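Local coordinates for thioredoxin domain-containing protein (Silicibacter pomeroyi, PDB 3EYT) that is of unknown function but has a thioredoxin-like fold and may act as an oxidoreductase, possibly with an antioxidant role, at residues C[4-9]-C[21-26]; C[34-39]-C[81-86]; C[38-43]-C[117-122]. All blocks are in the same frame, centred on the assembly; numbering follows the deposited sequence. Where two conformers were deposited one is given.

Contact 1: C[4-9]-C[21-26]; sequences MKAPEL and LTLADL
In this thioredoxin-like fold, L9 and L23 join the N-terminal chain that leaves edge strand 4-5 to the turn leading toward strand 30-36. Their branched ends cross at about a right angle, with L9 CG 3.8 Å from L23 CG, and the two methyls of L23 divide the work. CD2 lies against CG and CD1 of L9, whereas CD1 reaches back along the N-terminal segment, 4.2 Å from A6 CB and 3.4 Å from P7 O. L23 carries its CG anti to the carbonyl carbon (chi1 -64°), which sends the isobutyl group out to the 4-9 segment. Beneath this small apolar cluster runs the central sheet: L9 rests on I33 and L66, L23 on I31. P7 O, which L23 CD1 touches, is also hydrogen-bonded to the hydroxyl of Y113, whose side chain packs on A6 and L23.

One water bridges the two backbones. It accepts from L9 N at 2.9 Å and from L23 N at 2.8 Å, satisfying both amides where no direct bond links the segments. The turn that presents L23 is tied by a reciprocal pair of bonds across residues 22-25. T22 N donates to D25 OD2 at 3.1 Å, meeting that oxygen from above the carboxylate plane. The return bond makes an ST motif: D25 N donates to T22 OG1 at 3.1 Å, with an N-H...O angle of 163°.

Contact 2: C[34-39]-C[81-86]; sequences EAFQML and ISLKAF
M38, a selenomethionine, has its CG wedged between the backbone N and the carbonyl carbon (chi1 63°), and its chain bends through the CG-SE torsion (chi3 -83°), which lays the side chain along the helix that carries F86. M38 CB stands over the middle of one face of the F86 ring, 3.8 Å from the centroid and only 8° off the normal, a CH-pi contact. The selenium lies obliquely to the same ring, 5.5 Å from its centroid, in the manner of a Met-aromatic contact. Beyond it, M38 CE settles 3.7 Å from F86 CB and 3.4 Å from S82 O, while SE passes 3.5 Å from L83 N. The ring of F36 comes in beside this group: its CE1 is 3.9 Å from F86 CE2, and its CZ is 4.1 Å from L83 CD1. An alanine at F86 removes the ring face under M38 CB and the neighbour of F36 CE1, and would probably open a gap between the strand end and the helix. S82 OG is hydrogen-bonded to A77 O of a second subunit, and M38 packs on L39 of that same subunit. This apolar seam fastens helix 80-89 to the end of strand 30-36 and the loop that follows it, where the strand of a thioredoxin fold runs toward its CxxC helix.

Contact 3: C[38-43]-C[117-122]; sequences MLCPGC and GTPSLL
C40 SG takes a hydrogen bond from C43 N at 3.6 Å, a capping bond at the N-terminus of helix 41-57, while T118 OG1 lies 3.5 Å from the same sulfur across the contact. A torsion that holds SG anti to its own amide nitrogen (chi1 157°) brings the thiol within reach of C43 N and beside T118 OG1. C43 SG, anti to its carbonyl carbon (chi1 -66°), lies beside the same threonine and packs against the bend at T118 and P119: it is 3.5 Å from T118 CB, 3.6 Å from P119 N and 3.7 Å from P119 CB. The peptide between T118 and P119 is cis, the cis-proline loop of the thioredoxin fold, and the proline ring packs against the start of the helix, with P119 CD 4.1 Å from G42 C. Just behind, S120 OG donates to G117 O at 2.7 Å, reaching it from above the carbonyl plane and closing the bend before strand 120-124. Within its own chain C43 also packs on F36, and P119 on E34. C40 SG and C43 SG are 3.3 Å apart, too far for a disulfide, so the pair is modelled as free thiols; a CxxC at a helix start facing a cis-proline is consistent with thiol-disulfide exchange.

Contact 2 is the fully buried one; contacts 1 and 3 are only partly buried. Contacts 2 and 3 share M38 and L39 and touch directly, since A35 N meets S120 O at 2.9 Å, a probable hydrogen bond between neighbouring strands 30-36 and 120-124. Both also reach the second subunit. Contact 1 stands apart, its centre about 21 Å from that of contact 2 and about 20 Å from that of contact 3, on the opposite side of the chain's centre, although it reaches the same sheet. Leucine packing with a bridging water marks contact 1, aromatic and selenium packing contact 2, and thiols against a cis-proline contact 3.

Contact 1: C[4-9]-C[21-26]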
loop_
_atom_site.group_PDB
_atom_site.type_symbol
_atom_site.label_atom_id
_atom_site.label_comp_id
_atom_site.label_asym_id
_atom_site.label_seq_id
_atom_site.Cartn_x
_atom_site.Cartn_y
_atom_site.Cartn_z
HETATM N N MSE C 4 28.847 19.414 -6.557
HETATM C CA MSE C 4 28.134 18.801 -7.668
HETATM C C MSE C 4 26.697 19.328 -7.802
HETATM O O MSE C 4 26.105 19.774 -6.828
HETATM C CB MSE C 4 28.164 17.273 -7.577
HETATM C CG MSE C 4 27.953 16.665 -6.206
HETATM SE SE MSE C 4 27.989 14.717 -6.430
HETATM C CE MSE C 4 26.147 14.505 -7.001
ATOM N N LYS C 5 26.142 19.290 -9.013
ATOM C CA LYS C 5 24.783 19.812 -9.190
ATOM C C LYS C 5 23.738 18.943 -8.453
ATOM O O LYS C 5 23.871 17.718 -8.402
ATOM C CB LYS C 5 24.439 20.004 -10.667
ATOM C CG LYS C 5 23.735 21.323 -10.905
ATOM C CD LYS C 5 23.024 21.352 -12.248
ATOM C CE LYS C 5 22.062 22.549 -12.308
ATOM N NZ LYS C 5 21.305 22.786 -11.013
ATOM N N ALA C 6 22.744 19.580 -7.826
ATOM C CA ALA C 6 21.684 18.835 -7.138
ATOM C C ALA C 6 20.487 18.506 -8.070
ATOM O O ALA C 6 19.803 19.406 -8.543
ATOM C CB ALA C 6 21.233 19.555 -5.872
ATOM N N PRO C 7 20.235 17.205 -8.352
ATOM C CA PRO C 7 19.096 16.895 -9.243
ATOM C C PRO C 7 17.761 17.444 -8.718
ATOM O O PRO C 7 17.564 17.498 -7.503
ATOM C CB PRO C 7 19.054 15.361 -9.228
ATOM C CG PRO C 7 20.529 14.967 -9.008
ATOM C CD PRO C 7 21.034 16.009 -8.024
ATOM N N GLU C 8 16.874 17.842 -9.626
ATOM C CA GLU C 8 15.527 18.286 -9.264
ATOM C C GLU C 8 14.771 17.146 -8.523
ATOM O O GLU C 8 14.901 15.984 -8.893
ATOM C CB GLU C 8 14.783 18.782 -10.527
ATOM C CG GLU C 8 15.349 20.119 -11.096
ATOM C CD GLU C 8 14.680 20.615 -12.398
ATOM O OE1 GLU C 8 13.941 19.863 -13.066
ATOM O OE2 GLU C 8 14.911 21.786 -12.777
ATOM N N LEU C 9 14.036 17.476 -7.454
ATOM C CA LEU C 9 13.252 16.490 -6.703
ATOM C C LEU C 9 12.196 15.889 -7.623
ATOM O O LEU C 9 11.556 16.613 -8.403
ATOM C CB LEU C 9 12.595 17.153 -5.488
ATOM C CG LEU C 9 13.533 17.824 -4.479
ATOM C CD1 LEU C 9 12.733 18.441 -3.299
ATOM C CD2 LEU C 9 14.576 16.856 -3.964
ATOM N N LEU C 21 6.549 21.799 -3.635
ATOM C CA LEU C 21 7.893 22.390 -3.502
ATOM C C LEU C 21 8.949 21.876 -4.455
ATOM O O LEU C 21 9.079 20.681 -4.643
ATOM C CB LEU C 21 8.428 22.173 -2.074
ATOM C CG LEU C 21 7.812 22.978 -0.940
ATOM C CD1 LEU C 21 8.344 22.476 0.389
ATOM C CD2 LEU C 21 8.084 24.500 -1.088
ATOM N N THR C 22 9.742 22.785 -5.000
ATOM C CA THR C 22 10.884 22.399 -5.803
ATOM C C THR C 22 12.141 23.064 -5.249
ATOM O O THR C 22 12.065 24.072 -4.518
ATOM C CB THR C 22 10.714 22.841 -7.260
ATOM O OG1 THR C 22 10.649 24.271 -7.297
ATOM C CG2 THR C 22 9.421 22.253 -7.870
ATOM N N LEU C 23 13.294 22.534 -5.637
ATOM C CA LEU C 23 14.580 23.121 -5.241
ATOM C C LEU C 23 14.731 24.546 -5.798
ATOM O O LEU C 23 15.286 25.433 -5.116
ATOM C CB LEU C 23 15.759 22.216 -5.656
ATOM C CG LEU C 23 15.805 20.834 -4.986
ATOM C CD1 LEU C 23 17.084 20.089 -5.326
ATOM C CD2 LEU C 23 15.661 20.948 -3.477
ATOM N N ALA C 24 14.197 24.770 -7.007
ATOM C CA ALA C 24 14.178 26.117 -7.606
ATOM C C ALA C 24 13.393 27.123 -6.749
ATOM O O ALA C 24 13.854 28.249 -6.538
ATOM C CB ALA C 24 13.639 26.077 -9.043
ATOM N N ASP C 25 12.238 26.710 -6.228
ATOM C CA ASP C 25 11.464 27.501 -5.258
ATOM C C ASP C 25 12.276 27.921 -4.037
ATOM O O ASP C 25 11.953 28.924 -3.381
ATOM C CB ASP C 25 10.318 26.667 -4.675
ATOM C CG ASP C 25 9.205 26.391 -5.661
ATOM O OD1 ASP C 25 9.179 27.010 -6.750
ATOM O OD2 ASP C 25 8.347 25.538 -5.321
ATOM N N LEU C 26 13.298 27.137 -3.706
ATOM C CA LEU C 26 14.025 27.310 -2.447
ATOM C C LEU C 26 15.404 27.936 -2.662
ATOM O O LEU C 26 16.190 28.036 -1.726
ATOM C CB LEU C 26 14.136 25.970 -1.704
ATOM C CG LEU C 26 12.836 25.331 -1.196
ATOM C CD1 LEU C 26 13.096 23.942 -0.639
ATOM C CD2 LEU C 26 12.111 26.189 -0.158
HETATM O O HOH W 1 13.254 20.294 -7.363
#

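Contact 2: C[34-39]-C[81-86]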
loop_
_atom_site.group_PDB
_atom_site.type_symbol
_atom_site.label_atom_id
_atom_site.label_comp_id
_atom_site.label_asym_id
_atom_site.label_seq_id
_atom_site.Cartn_x
_atom_site.Cartn_y
_atom_site.Cartn_z
ATOM N N GLU C 34 16.346 15.303 4.630
ATOM C CA GLU C 34 16.481 14.048 5.347
ATOM C C GLU C 34 15.710 12.974 4.572
ATOM O O GLU C 34 14.479 13.021 4.495
ATOM C CB GLU C 34 15.953 14.225 6.779
ATOM C CG GLU C 34 15.851 12.976 7.622
ATOM C CD GLU C 34 17.205 12.399 8.015
ATOM O OE1 GLU C 34 18.231 13.125 8.016
ATOM O OE2 GLU C 34 17.234 11.194 8.311
ATOM N N ALA C 35 16.452 12.028 3.993
ATOM C CA ALA C 35 15.884 10.933 3.224
ATOM C C ALA C 35 15.787 9.767 4.189
ATOM O O ALA C 35 16.770 9.402 4.846
ATOM C CB ALA C 35 16.756 10.569 2.051
ATOM N N PHE C 36 14.588 9.206 4.296
ATOM C CA PHE C 36 14.312 8.233 5.331
ATOM C C PHE C 36 13.259 7.241 4.818
ATOM O O PHE C 36 12.540 7.514 3.845
ATOM C CB PHE C 36 13.806 8.951 6.609
ATOM C CG PHE C 36 12.399 9.523 6.483
ATOM C CD1 PHE C 36 11.303 8.830 7.023
ATOM C CD2 PHE C 36 12.177 10.754 5.838
ATOM C CE1 PHE C 36 9.998 9.350 6.906
ATOM C CE2 PHE C 36 10.898 11.289 5.713
ATOM C CZ PHE C 36 9.789 10.577 6.248
ATOM N N GLN C 37 13.162 6.105 5.517
ATOM C CA GLN C 37 12.045 5.172 5.384
ATOM C C GLN C 37 11.433 5.107 6.758
ATOM O O GLN C 37 12.160 4.995 7.769
ATOM C CB GLN C 37 12.518 3.748 5.044
ATOM C CG GLN C 37 13.139 3.591 3.636
ATOM C CD GLN C 37 13.442 2.130 3.299
ATOM O OE1 GLN C 37 12.796 1.558 2.441
ATOM N NE2 GLN C 37 14.363 1.518 4.029
HETATM N N MSE C 38 10.110 5.116 6.800
HETATM C CA MSE C 38 9.392 5.172 8.070
HETATM C C MSE C 38 9.622 3.932 8.938
HETATM O O MSE C 38 9.581 4.030 10.149
HETATM C CB MSE C 38 7.902 5.414 7.827
HETATM C CG MSE C 38 7.241 4.282 7.039
HETATM SE SE MSE C 38 5.339 4.664 6.780
HETATM C CE MSE C 38 4.681 3.994 8.525
ATOM N N LEU C 39 9.880 2.773 8.334
ATOM C CA LEU C 39 10.131 1.556 9.115
ATOM C C LEU C 39 11.626 1.227 9.351
ATOM O O LEU C 39 11.980 0.146 9.831
ATOM C CB LEU C 39 9.395 0.353 8.475
ATOM C CG LEU C 39 7.880 0.478 8.257
ATOM C CD1 LEU C 39 7.350 -0.852 7.719
ATOM C CD2 LEU C 39 7.149 0.851 9.578
ATOM N N ILE C 81 -0.657 6.216 2.926
ATOM C CA ILE C 81 -1.653 6.182 4.039
ATOM C C ILE C 81 -0.895 5.860 5.342
ATOM O O ILE C 81 -1.186 6.416 6.407
ATOM C CB ILE C 81 -2.819 5.202 3.788
ATOM C CG1 ILE C 81 -3.864 5.281 4.896
ATOM C CG2 ILE C 81 -2.337 3.751 3.661
ATOM C CD1 ILE C 81 -5.074 4.448 4.624
ATOM N N SER C 82 0.107 4.990 5.242
ATOM C CA SER C 82 0.939 4.670 6.405
ATOM C C SER C 82 1.832 5.807 6.850
ATOM O O SER C 82 2.000 6.053 8.059
ATOM C CB SER C 82 1.750 3.401 6.154
ATOM O OG SER C 82 0.902 2.263 6.214
ATOM N N LEU C 83 2.438 6.485 5.880
ATOM C CA LEU C 83 3.283 7.650 6.127
ATOM C C LEU C 83 2.537 8.780 6.798
ATOM O O LEU C 83 3.070 9.391 7.711
ATOM C CB LEU C 83 3.885 8.186 4.811
ATOM C CG LEU C 83 4.816 9.405 4.988
ATOM C CD1 LEU C 83 6.013 9.044 5.877
ATOM C CD2 LEU C 83 5.287 9.949 3.644
ATOM N N LYS C 84 1.313 9.072 6.329
ATOM C CA LYS C 84 0.472 10.113 6.944
ATOM C C LYS C 84 0.304 9.878 8.466
ATOM O O LYS C 84 0.467 10.804 9.273
ATOM C CB LYS C 84 -0.904 10.154 6.250
ATOM C CG LYS C 84 -1.669 11.447 6.520
ATOM C CD LYS C 84 -3.007 11.431 5.806
ATOM C CE LYS C 84 -3.613 12.806 5.859
ATOM N NZ LYS C 84 -5.020 12.639 6.284
ATOM N N ALA C 85 0.024 8.627 8.843
ATOM C CA ALA C 85 -0.154 8.256 10.264
ATOM C C ALA C 85 1.160 8.371 11.021
ATOM O O ALA C 85 1.201 8.897 12.130
ATOM C CB ALA C 85 -0.727 6.857 10.386
ATOM N N PHE C 86 2.245 7.947 10.386
ATOM C CA PHE C 86 3.572 8.055 10.986
ATOM C C PHE C 86 3.978 9.507 11.279
ATOM O O PHE C 86 4.509 9.821 12.373
ATOM C CB PHE C 86 4.595 7.380 10.044
ATOM C CG PHE C 86 6.012 7.539 10.482
ATOM C CD1 PHE C 86 6.569 6.657 11.394
ATOM C CD2 PHE C 86 6.811 8.542 9.934
ATOM C CE1 PHE C 86 7.927 6.785 11.781
ATOM C CE2 PHE C 86 8.153 8.698 10.324
ATOM C CZ PHE C 86 8.709 7.823 11.250
#

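Contact 3: C[38-43]-C[117-122]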
loop_
_atom_site.group_PDB
_atom_site.type_symbol
_atom_site.label_atom_id
_atom_site.label_comp_id
_atom_site.label_asym_id
_atom_site.label_seq_id
_atom_site.Cartn_x
_atom_site.Cartn_y
_atom_site.Cartn_z
HETATM N N MSE C 38 10.110 5.116 6.800
HETATM C CA MSE C 38 9.392 5.172 8.070
HETATM C C MSE C 38 9.622 3.932 8.938
HETATM O O MSE C 38 9.581 4.030 10.149
HETATM C CB MSE C 38 7.902 5.414 7.827
HETATM C CG MSE C 38 7.241 4.282 7.039
HETATM SE SE MSE C 38 5.339 4.664 6.780
HETATM C CE MSE C 38 4.681 3.994 8.525
ATOM N N LEU C 39 9.880 2.773 8.334
ATOM C CA LEU C 39 10.131 1.556 9.115
ATOM C C LEU C 39 11.626 1.227 9.351
ATOM O O LEU C 39 11.980 0.146 9.831
ATOM C CB LEU C 39 9.395 0.353 8.475
ATOM C CG LEU C 39 7.880 0.478 8.257
ATOM C CD1 LEU C 39 7.350 -0.852 7.719
ATOM C CD2 LEU C 39 7.149 0.851 9.578
ATOM N N CYS C 40 12.504 2.167 9.049
ATOM C CA CYS C 40 13.923 1.937 9.234
ATOM C C CYS C 40 14.322 2.406 10.633
ATOM O O CYS C 40 14.148 3.572 10.967
ATOM C CB CYS C 40 14.676 2.657 8.127
ATOM S SG CYS C 40 16.394 3.070 8.458
ATOM N N PRO C 41 14.819 1.483 11.476
ATOM C CA PRO C 41 15.023 1.858 12.884
ATOM C C PRO C 41 15.985 3.032 13.060
ATOM O O PRO C 41 15.749 3.880 13.925
ATOM C CB PRO C 41 15.552 0.569 13.545
ATOM C CG PRO C 41 15.055 -0.532 12.655
ATOM C CD PRO C 41 15.024 0.044 11.243
ATOM N N GLY C 42 17.028 3.128 12.227
ATOM C CA GLY C 42 17.988 4.244 12.342
ATOM C C GLY C 42 17.369 5.584 11.967
ATOM O O GLY C 42 17.731 6.609 12.541
ATOM N N CYS C 43 16.451 5.597 11.000
ATOM C CA CYS C 43 15.696 6.813 10.663
ATOM C C CYS C 43 14.840 7.305 11.825
ATOM O O CYS C 43 14.751 8.500 12.091
ATOM C CB CYS C 43 14.774 6.560 9.449
ATOM S SG CYS C 43 15.716 6.251 7.932
ATOM N N GLY C 117 21.478 4.467 1.119
ATOM C CA GLY C 117 20.497 3.848 2.025
ATOM C C GLY C 117 19.891 4.979 2.812
ATOM O O GLY C 117 20.029 6.164 2.421
ATOM N N THR C 118 19.220 4.632 3.915
ATOM C CA THR C 118 18.609 5.632 4.801
ATOM C C THR C 118 19.084 5.316 6.232
ATOM O O THR C 118 19.345 4.155 6.542
ATOM C CB THR C 118 17.032 5.538 4.755
ATOM O OG1 THR C 118 16.612 4.233 5.167
ATOM C CG2 THR C 118 16.512 5.770 3.355
ATOM N N PRO C 119 19.180 6.337 7.106
ATOM C CA PRO C 119 18.933 7.731 6.734
ATOM C C PRO C 119 20.112 8.355 5.981
ATOM O O PRO C 119 21.272 7.980 6.190
ATOM C CB PRO C 119 18.712 8.436 8.093
ATOM C CG PRO C 119 19.662 7.695 9.041
ATOM C CD PRO C 119 19.587 6.189 8.526
ATOM N N SER C 120 19.799 9.265 5.072
ATOM C CA SER C 120 20.812 10.095 4.448
ATOM C C SER C 120 20.442 11.536 4.645
ATOM O O SER C 120 19.264 11.899 4.597
ATOM C CB SER C 120 20.949 9.776 2.956
ATOM O OG SER C 120 21.441 8.455 2.832
ATOM N N LEU C 121 21.454 12.365 4.847
ATOM C CA LEU C 121 21.221 13.773 5.017
ATOM C C LEU C 121 21.968 14.503 3.907
ATOM O O LEU C 121 23.180 14.272 3.712
ATOM C CB LEU C 121 21.632 14.225 6.431
ATOM C CG LEU C 121 21.087 15.632 6.804
ATOM C CD1 LEU C 121 20.812 15.801 8.242
ATOM C CD2 LEU C 121 22.040 16.705 6.335
ATOM N N LEU C 122 21.234 15.323 3.140
ATOM C CA LEU C 122 21.826 16.054 2.013
ATOM C C LEU C 122 21.761 17.535 2.311
ATOM O O LEU C 122 20.756 18.018 2.853
ATOM C CB LEU C 122 21.068 15.781 0.717
ATOM C CG LEU C 122 20.842 14.380 0.101
ATOM C CD1 LEU C 122 22.074 13.891 -0.572
ATOM C CD2 LEU C 122 20.295 13.323 1.061
#